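Local coordinates for mandelate racemase/muconate lactonizing enzyme (Roseovarius nubinhibens, PDB 2QDD), which is of unknown function but belongs to the enolase superfamily, binds magnesium and probably catalyses a reaction related to those of mandelate racemase and muconate lactonizing enzyme, at residues V92-L97 and Y102-I107; H88-M93 and G273-R278. All coordinates share one frame; numbering follows the deposited sequence. Where two conformers were deposited one is given.

Interaction 1: residues V92-L97 and Y102-I107; sequences VMDLQL and YVKSPI
K104 runs from its own helix to the C-terminal end of helix 86-96, sliding past M93, which points the other way, and meeting D94 at about a right angle. Its chain is bent at chi2 and extended beyond, so that CE passes close to the backbone carbonyl of M93 and the ammonium group arrives between two oxygens. On one, K104 NZ lies 2.7 Å from D94 OD1, a salt bridge that uses the anti lone pair of the carboxylate oxygen, the one turned away from OD2. With the other, K104 NZ gives a hydrogen bond of 2.7 Å to L97 O, in the carbonyl plane and with a C=O...N angle of 155°. A third bond from NZ goes to G99 O in the connecting turn, so this buried charge is held by one carboxylate and two main-chain carbonyls where a helix ends, a setting that should favour the charged form.

Alongside lies the apolar half. M93 reaches across and lays its sulfur between two side chains: M93 SD is 3.7 Å from K104 CG, and M93 SD is also 3.7 Å from I107 CG2. The bend at chi3 (-73°) turns the terminal methyl toward K104, with M93 CE 3.8 Å from K104 O. I107 slides past the methionine in the reverse sense. Past the end of the helix, L97 adds a looser contact, its CD2 4.4 Å from V103 CG1, and also packs on H63 of a second subunit.

Over the short segments 92-96 and 102-107 the axes run roughly antiparallel, at 155°, and come within 11.0 Å. This is a helical hairpin with a short connection, part of the helical portion of the N-terminal capping domain of the mandelate racemase/muconate lactonizing enzyme family.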
ATOM      1  N   VAL A  92      14.295 -20.784 -27.638  1.00 31.31           N
ATOM      2  CA  VAL A  92      13.652 -21.572 -28.695  1.00 26.79           C
ATOM      3  C   VAL A  92      12.538 -22.475 -28.154  1.00 31.03           C
ATOM      4  O   VAL A  92      11.415 -22.432 -28.662  1.00 32.29           O
ATOM      5  CB  VAL A  92      14.696 -22.380 -29.520  1.00 28.73           C
ATOM      6  CG1 VAL A  92      14.010 -23.373 -30.458  1.00 23.37           C
ATOM      7  CG2 VAL A  92      15.595 -21.423 -30.318  1.00 22.20           C
ATOM      8  N   MET A  93      12.843 -23.261 -27.116  1.00 28.51           N
ATOM      9  CA  MET A  93      11.841 -24.081 -26.425  1.00 29.64           C
ATOM     10  C   MET A  93      10.623 -23.283 -25.937  1.00 31.63           C
ATOM     11  O   MET A  93       9.487 -23.730 -26.098  1.00 31.08           O
ATOM     12  CB  MET A  93      12.459 -24.836 -25.242  1.00 29.64           C
ATOM     13  CG  MET A  93      13.479 -25.908 -25.608  1.00 27.62           C
ATOM     14  SD  MET A  93      13.766 -27.063 -24.249  1.00 29.29           S
ATOM     15  CE  MET A  93      14.724 -26.065 -23.107  1.00 28.30           C
ATOM     16  N   ASP A  94      10.868 -22.109 -25.353  1.00 32.94           N
ATOM     17  CA  ASP A  94       9.793 -21.237 -24.852  1.00 35.80           C
ATOM     18  C   ASP A  94       8.977 -20.599 -25.978  1.00 29.60           C
ATOM     19  O   ASP A  94       7.787 -20.348 -25.821  1.00 31.95           O
ATOM     20  CB  ASP A  94      10.356 -20.139 -23.941  1.00 37.25           C
ATOM     21  CG  ASP A  94      10.822 -20.669 -22.585  1.00 43.72           C
ATOM     22  OD1 ASP A  94      10.388 -21.761 -22.161  1.00 42.87           O
ATOM     23  OD2 ASP A  94      11.625 -19.974 -21.931  1.00 43.77           O
ATOM     24  N   LEU A  95       9.638 -20.335 -27.100  1.00 30.79           N
ATOM     25  CA  LEU A  95       8.993 -19.847 -28.318  1.00 34.66           C
ATOM     26  C   LEU A  95       8.083 -20.907 -28.939  1.00 36.67           C
ATOM     27  O   LEU A  95       6.982 -20.599 -29.400  1.00 34.10           O
ATOM     28  CB  LEU A  95      10.056 -19.430 -29.339  1.00 34.03           C
ATOM     29  CG  LEU A  95       9.945 -18.049 -29.978  1.00 46.89           C
ATOM     30  CD1 LEU A  95      11.333 -17.519 -30.324  1.00 48.83           C
ATOM     31  CD2 LEU A  95       9.058 -18.097 -31.214  1.00 54.96           C
ATOM     32  N   GLN A  96       8.551 -22.154 -28.945  1.00 34.85           N
ATOM     33  CA  GLN A  96       7.923 -23.200 -29.742  1.00 33.99           C
ATOM     34  C   GLN A  96       6.892 -23.988 -28.955  1.00 35.31           C
ATOM     35  O   GLN A  96       5.997 -24.600 -29.534  1.00 36.97           O
ATOM     36  CB  GLN A  96       8.971 -24.140 -30.352  1.00 34.08           C
ATOM     37  CG  GLN A  96       9.885 -23.497 -31.416  1.00 37.00           C
ATOM     38  CD  GLN A  96       9.138 -22.911 -32.613  1.00 39.30           C
ATOM     39  OE1 GLN A  96       8.050 -23.358 -32.977  1.00 46.46           O
ATOM     40  NE2 GLN A  96       9.734 -21.905 -33.234  1.00 43.74           N
ATOM     41  N   LEU A  97       7.022 -23.973 -27.632  1.00 29.56           N
ATOM     42  CA  LEU A  97       6.022 -24.557 -26.754  1.00 28.13           C
ATOM     43  C   LEU A  97       6.005 -23.806 -25.420  1.00 25.79           C
ATOM     44  O   LEU A  97       6.787 -24.119 -24.536  1.00 29.11           O
ATOM     45  CB  LEU A  97       6.310 -26.051 -26.545  1.00 26.42           C
ATOM     46  CG  LEU A  97       5.347 -26.881 -25.693  1.00 29.16           C
ATOM     47  CD1 LEU A  97       3.998 -27.034 -26.373  1.00 26.08           C
ATOM     48  CD2 LEU A  97       5.958 -28.229 -25.382  1.00 21.65           C
ATOM     49  N   TYR A 102       7.988 -29.210 -17.382  1.00 28.64           N
ATOM     50  CA  TYR A 102       8.317 -30.624 -17.242  1.00 29.17           C
ATOM     51  C   TYR A 102       8.866 -31.289 -18.504  1.00 28.98           C
ATOM     52  O   TYR A 102       9.651 -32.230 -18.411  1.00 27.88           O
ATOM     53  CB  TYR A 102       7.117 -31.404 -16.715  1.00 22.35           C
ATOM     54  CG  TYR A 102       5.929 -31.560 -17.658  1.00 26.56           C
ATOM     55  CD1 TYR A 102       5.644 -32.794 -18.252  1.00 31.07           C
ATOM     56  CD2 TYR A 102       5.065 -30.496 -17.918  1.00 22.58           C
ATOM     57  CE1 TYR A 102       4.542 -32.955 -19.099  1.00 22.93           C
ATOM     58  CE2 TYR A 102       3.965 -30.647 -18.762  1.00 21.04           C
ATOM     59  CZ  TYR A 102       3.708 -31.878 -19.347  1.00 29.32           C
ATOM     60  OH  TYR A 102       2.611 -32.027 -20.173  1.00 28.04           O
ATOM     61  N   VAL A 103       8.443 -30.792 -19.663  1.00 27.32           N
ATOM     62  CA  VAL A 103       8.992 -31.202 -20.956  1.00 30.04           C
ATOM     63  C   VAL A 103      10.403 -30.649 -21.129  1.00 31.78           C
ATOM     64  O   VAL A 103      11.296 -31.330 -21.646  1.00 33.70           O
ATOM     65  CB  VAL A 103       8.082 -30.732 -22.126  1.00 30.28           C
ATOM     66  CG1 VAL A 103       8.734 -30.999 -23.479  1.00 22.97           C
ATOM     67  CG2 VAL A 103       6.722 -31.416 -22.047  1.00 23.86           C
ATOM     68  N   LYS A 104      10.594 -29.416 -20.668  1.00 32.95           N
ATOM     69  CA  LYS A 104      11.786 -28.638 -20.971  1.00 27.53           C
ATOM     70  C   LYS A 104      13.002 -29.040 -20.151  1.00 25.49           C
ATOM     71  O   LYS A 104      14.135 -28.870 -20.606  1.00 26.86           O
ATOM     72  CB  LYS A 104      11.499 -27.153 -20.786  1.00 25.64           C
ATOM     73  CG  LYS A 104      10.871 -26.533 -22.003  1.00 32.51           C
ATOM     74  CD  LYS A 104       9.965 -25.409 -21.624  1.00 32.10           C
ATOM     75  CE  LYS A 104       9.315 -24.839 -22.853  1.00 31.07           C
ATOM     76  NZ  LYS A 104       8.477 -23.660 -22.481  1.00 23.53           N
ATOM     77  N   SER A 105      12.751 -29.573 -18.954  1.00 24.84           N
ATOM     78  CA  SER A 105      13.804 -29.886 -17.984  0.50 25.47           C
ATOM     79  C   SER A 105      14.803 -30.973 -18.428  1.00 26.17           C
ATOM     80  O   SER A 105      16.004 -30.777 -18.291  1.00 31.65           O
ATOM     81  CB  SER A 105      13.210 -30.177 -16.593  0.50 22.77           C
ATOM     82  OG  SER A 105      14.206 -30.541 -15.648  0.50 21.08           O
ATOM     83  N   PRO A 106      14.312 -32.131 -18.958  1.00 26.98           N
ATOM     84  CA  PRO A 106      15.353 -33.044 -19.472  1.00 27.13           C
ATOM     85  C   PRO A 106      16.132 -32.577 -20.709  1.00 28.78           C
ATOM     86  O   PRO A 106      17.287 -32.970 -20.866  1.00 30.65           O
ATOM     87  CB  PRO A 106      14.574 -34.325 -19.793  1.00 30.99           C
ATOM     88  CG  PRO A 106      13.192 -33.886 -20.032  1.00 28.22           C
ATOM     89  CD  PRO A 106      12.970 -32.739 -19.097  1.00 24.94           C
ATOM     90  N   ILE A 107      15.513 -31.762 -21.570  1.00 27.92           N
ATOM     91  CA  ILE A 107      16.208 -31.176 -22.720  1.00 27.19           C
ATOM     92  C   ILE A 107      17.332 -30.235 -22.292  1.00 30.75           C
ATOM     93  O   ILE A 107      18.449 -30.308 -22.814  1.00 33.95           O
ATOM     94  CB  ILE A 107      15.250 -30.440 -23.684  1.00 25.99           C
ATOM     95  CG1 ILE A 107      14.144 -31.383 -24.168  1.00 29.84           C
ATOM     96  CG2 ILE A 107      16.023 -29.863 -24.881  1.00 26.49           C
ATOM     97  CD1 ILE A 107      12.913 -30.694 -24.703  1.00 26.81           C
TER

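Interaction 2: residues H88-M93 and G273-R278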
ATOM      1  N   HIS A  88      19.929 -19.554 -25.348  1.00 31.69           N
ATOM      2  CA  HIS A  88      19.295 -19.602 -26.668  1.00 30.69           C
ATOM      3  C   HIS A  88      18.411 -20.834 -26.878  1.00 28.56           C
ATOM      4  O   HIS A  88      17.317 -20.721 -27.421  1.00 29.62           O
ATOM      5  CB  HIS A  88      20.343 -19.518 -27.774  1.00 30.53           C
ATOM      6  CG  HIS A  88      19.793 -19.781 -29.140  1.00 35.57           C
ATOM      7  ND1 HIS A  88      19.003 -18.871 -29.808  1.00 37.80           N
ATOM      8  CD2 HIS A  88      19.915 -20.852 -29.960  1.00 33.73           C
ATOM      9  CE1 HIS A  88      18.665 -19.368 -30.985  1.00 44.03           C
ATOM     10  NE2 HIS A  88      19.205 -20.568 -31.101  1.00 43.40           N
ATOM     11  N   VAL A  89      18.897 -21.999 -26.449  1.00 29.98           N
ATOM     12  CA  VAL A  89      18.129 -23.243 -26.497  1.00 28.21           C
ATOM     13  C   VAL A  89      16.830 -23.111 -25.694  1.00 30.39           C
ATOM     14  O   VAL A  89      15.763 -23.518 -26.165  1.00 32.28           O
ATOM     15  CB  VAL A  89      18.989 -24.460 -26.025  1.00 28.99           C
ATOM     16  CG1 VAL A  89      18.129 -25.698 -25.740  1.00 30.78           C
ATOM     17  CG2 VAL A  89      20.046 -24.790 -27.065  1.00 33.95           C
ATOM     18  N   ASN A  90      16.926 -22.509 -24.504  1.00 31.54           N
ATOM     19  CA  ASN A  90      15.758 -22.212 -23.669  1.00 27.58           C
ATOM     20  C   ASN A  90      14.737 -21.278 -24.306  1.00 26.22           C
ATOM     21  O   ASN A  90      13.531 -21.536 -24.234  1.00 29.86           O
ATOM     22  CB  ASN A  90      16.189 -21.683 -22.304  1.00 32.81           C
ATOM     23  CG  ASN A  90      16.652 -22.789 -21.379  1.00 38.24           C
ATOM     24  OD1 ASN A  90      15.857 -23.364 -20.637  1.00 34.51           O
ATOM     25  ND2 ASN A  90      17.941 -23.103 -21.431  1.00 46.97           N
ATOM     26  N   ARG A  91      15.232 -20.215 -24.937  1.00 26.12           N
ATOM     27  CA  ARG A  91      14.415 -19.287 -25.723  1.00 29.32           C
ATOM     28  C   ARG A  91      13.622 -19.948 -26.849  1.00 30.02           C
ATOM     29  O   ARG A  91      12.428 -19.696 -26.990  1.00 33.23           O
ATOM     30  CB  ARG A  91      15.272 -18.150 -26.286  1.00 24.75           C
ATOM     31  CG  ARG A  91      15.626 -17.095 -25.256  1.00 30.67           C
ATOM     32  CD  ARG A  91      16.196 -15.844 -25.902  1.00 31.53           C
ATOM     33  NE  ARG A  91      17.579 -16.006 -26.361  1.00 37.42           N
ATOM     34  CZ  ARG A  91      18.665 -15.899 -25.593  1.00 44.16           C
ATOM     35  NH1 ARG A  91      18.566 -15.640 -24.290  1.00 34.25           N
ATOM     36  NH2 ARG A  91      19.868 -16.059 -26.139  1.00 33.86           N
ATOM     37  N   VAL A  92      14.295 -20.784 -27.638  1.00 31.31           N
ATOM     38  CA  VAL A  92      13.652 -21.572 -28.695  1.00 26.79           C
ATOM     39  C   VAL A  92      12.538 -22.475 -28.154  1.00 31.03           C
ATOM     40  O   VAL A  92      11.415 -22.432 -28.662  1.00 32.29           O
ATOM     41  CB  VAL A  92      14.696 -22.380 -29.520  1.00 28.73           C
ATOM     42  CG1 VAL A  92      14.010 -23.373 -30.458  1.00 23.37           C
ATOM     43  CG2 VAL A  92      15.595 -21.423 -30.318  1.00 22.20           C
ATOM     44  N   MET A  93      12.843 -23.261 -27.116  1.00 28.51           N
ATOM     45  CA  MET A  93      11.841 -24.081 -26.425  1.00 29.64           C
ATOM     46  C   MET A  93      10.623 -23.283 -25.937  1.00 31.63           C
ATOM     47  O   MET A  93       9.487 -23.730 -26.098  1.00 31.08           O
ATOM     48  CB  MET A  93      12.459 -24.836 -25.242  1.00 29.64           C
ATOM     49  CG  MET A  93      13.479 -25.908 -25.608  1.00 27.62           C
ATOM     50  SD  MET A  93      13.766 -27.063 -24.249  1.00 29.29           S
ATOM     51  CE  MET A  93      14.724 -26.065 -23.107  1.00 28.30           C
ATOM     52  N   GLY A 273      14.175 -26.741 -15.859  1.00 27.82           N
ATOM     53  CA  GLY A 273      15.563 -27.106 -16.110  1.00 29.85           C
ATOM     54  C   GLY A 273      16.550 -26.418 -15.196  1.00 32.31           C
ATOM     55  O   GLY A 273      16.168 -25.772 -14.224  1.00 31.40           O
ATOM     56  N   LEU A 274      17.827 -26.566 -15.530  1.00 28.32           N
ATOM     57  CA  LEU A 274      18.926 -26.114 -14.702  1.00 27.37           C
ATOM     58  C   LEU A 274      19.197 -24.632 -14.936  1.00 26.38           C
ATOM     59  O   LEU A 274      19.579 -23.917 -14.009  1.00 28.74           O
ATOM     60  CB  LEU A 274      20.176 -26.924 -15.049  1.00 29.87           C
ATOM     61  CG  LEU A 274      20.947 -27.755 -14.024  1.00 43.96           C
ATOM     62  CD1 LEU A 274      20.116 -28.166 -12.805  1.00 42.08           C
ATOM     63  CD2 LEU A 274      21.516 -28.982 -14.730  1.00 38.50           C
ATOM     64  N   THR A 275      19.021 -24.192 -16.182  1.00 29.78           N
ATOM     65  CA  THR A 275      19.158 -22.781 -16.562  1.00 26.39           C
ATOM     66  C   THR A 275      18.161 -21.897 -15.803  1.00 26.60           C
ATOM     67  O   THR A 275      18.545 -20.869 -15.238  1.00 25.52           O
ATOM     68  CB  THR A 275      18.976 -22.602 -18.091  1.00 29.83           C
ATOM     69  OG1 THR A 275      19.973 -23.366 -18.784  1.00 29.53           O
ATOM     70  CG2 THR A 275      19.088 -21.133 -18.502  1.00 18.15           C
ATOM     71  N   ARG A 276      16.894 -22.316 -15.781  1.00 24.77           N
ATOM     72  CA  ARG A 276      15.853 -21.605 -15.043  1.00 24.30           C
ATOM     73  C   ARG A 276      16.051 -21.725 -13.528  1.00 24.12           C
ATOM     74  O   ARG A 276      15.870 -20.751 -12.802  1.00 22.76           O
ATOM     75  CB  ARG A 276      14.460 -22.092 -15.460  1.00 23.49           C
ATOM     76  CG  ARG A 276      14.089 -21.821 -16.934  1.00 28.27           C
ATOM     77  CD  ARG A 276      13.638 -20.388 -17.177  1.00 28.01           C
ATOM     78  NE  ARG A 276      13.404 -20.111 -18.595  1.00 41.34           N
ATOM     79  CZ  ARG A 276      14.300 -19.579 -19.428  1.00 41.62           C
ATOM     80  NH1 ARG A 276      13.979 -19.365 -20.697  1.00 42.08           N
ATOM     81  NH2 ARG A 276      15.516 -19.260 -19.004  1.00 39.27           N
ATOM     82  N   ALA A 277      16.449 -22.909 -13.068  1.00 22.72           N
ATOM     83  CA  ALA A 277      16.680 -23.164 -11.636  1.00 24.33           C
ATOM     84  C   ALA A 277      17.847 -22.372 -11.045  1.00 21.77           C
ATOM     85  O   ALA A 277      17.760 -21.913  -9.910  1.00 22.83           O
ATOM     86  CB  ALA A 277      16.853 -24.643 -11.375  1.00 17.91           C
ATOM     87  N   ARG A 278      18.908 -22.186 -11.830  1.00 23.92           N
ATOM     88  CA  ARG A 278      20.069 -21.373 -11.430  1.00 24.34           C
ATOM     89  C   ARG A 278      19.740 -19.888 -11.228  1.00 24.48           C
ATOM     90  O   ARG A 278      20.213 -19.271 -10.264  1.00 28.21           O
ATOM     91  CB  ARG A 278      21.205 -21.517 -12.450  1.00 24.08           C
ATOM     92  CG  ARG A 278      22.495 -20.794 -12.087  1.00 25.47           C
ATOM     93  CD  ARG A 278      22.919 -19.862 -13.207  1.00 31.77           C
ATOM     94  NE  ARG A 278      24.272 -20.151 -13.677  1.00 41.42           N
ATOM     95  CZ  ARG A 278      24.645 -20.121 -14.955  1.00 46.08           C
ATOM     96  NH1 ARG A 278      25.898 -20.400 -15.286  1.00 48.73           N
ATOM     97  NH2 ARG A 278      23.767 -19.816 -15.905  1.00 43.36           N
TER
HETATM   98  O   HOH W   1      16.079 -24.297 -17.971  1.00 25.66           O
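N90 faces T275 and R276 at the start of helix 274-287, and most of what passes between them is van der Waals contact round its side chain. The asparagine and the threonine approach from opposite directions: N90 ND2 comes within 3.5 Å of T275 CB, and T275 CG2 is near the same nitrogen, 3.7 Å from N90 ND2. R276 comes in from beside them, bent at chi2 (-80°), and brings its guanidinium up to the asparagine, with R276 NH1 3.6 Å from N90 CB. N90 OD1 stands over the centre of one guanidinium face, 4.3 Å above its plane.

A water molecule makes one polar link. It donates to N90 OD1 at 2.8 Å and accepts from the backbone N of R276 at 3.1 Å, bridging the amide to the first turn of the helix. G273 is the N-cap residue of that helix.

The stronger polar partners lie beyond the pair. N90 ND2 bonds to L86 O and to D108 OD1, and that same aspartate oxygen is hydrogen-bonded to T275 OG1, whereas R276 NH1 forms a salt bridge with D94. D108 thus joins both sides of the contact, its other oxygen taking the N-H of L274.

Helix 86-96 of the capping domain is here set against helix 274-287, which leads into strand 290-293 of the barrel domain, while helix 101-119 supplies D108 and W112 beside them.

From the N terminus, both contacts begin on helix 86-96, where their segments share V92 and M93. Interaction 1 closes first, through the short turn that leads back into helix 101-119. Interaction 2 closes a far longer loop, with 179 residues between its segments, and interaction 1 lies almost wholly nested inside it. One ties two successive helices within the capping domain; the other fastens the first of these to the barrel domain. The centres of interactions 1 and 2 are about 8 Å apart. D94 connects them: one carboxylate oxygen serves the hairpin, while D94 OD2 meets R276 NH1 at 2.7 Å. S105 packs on G273 as a second junction.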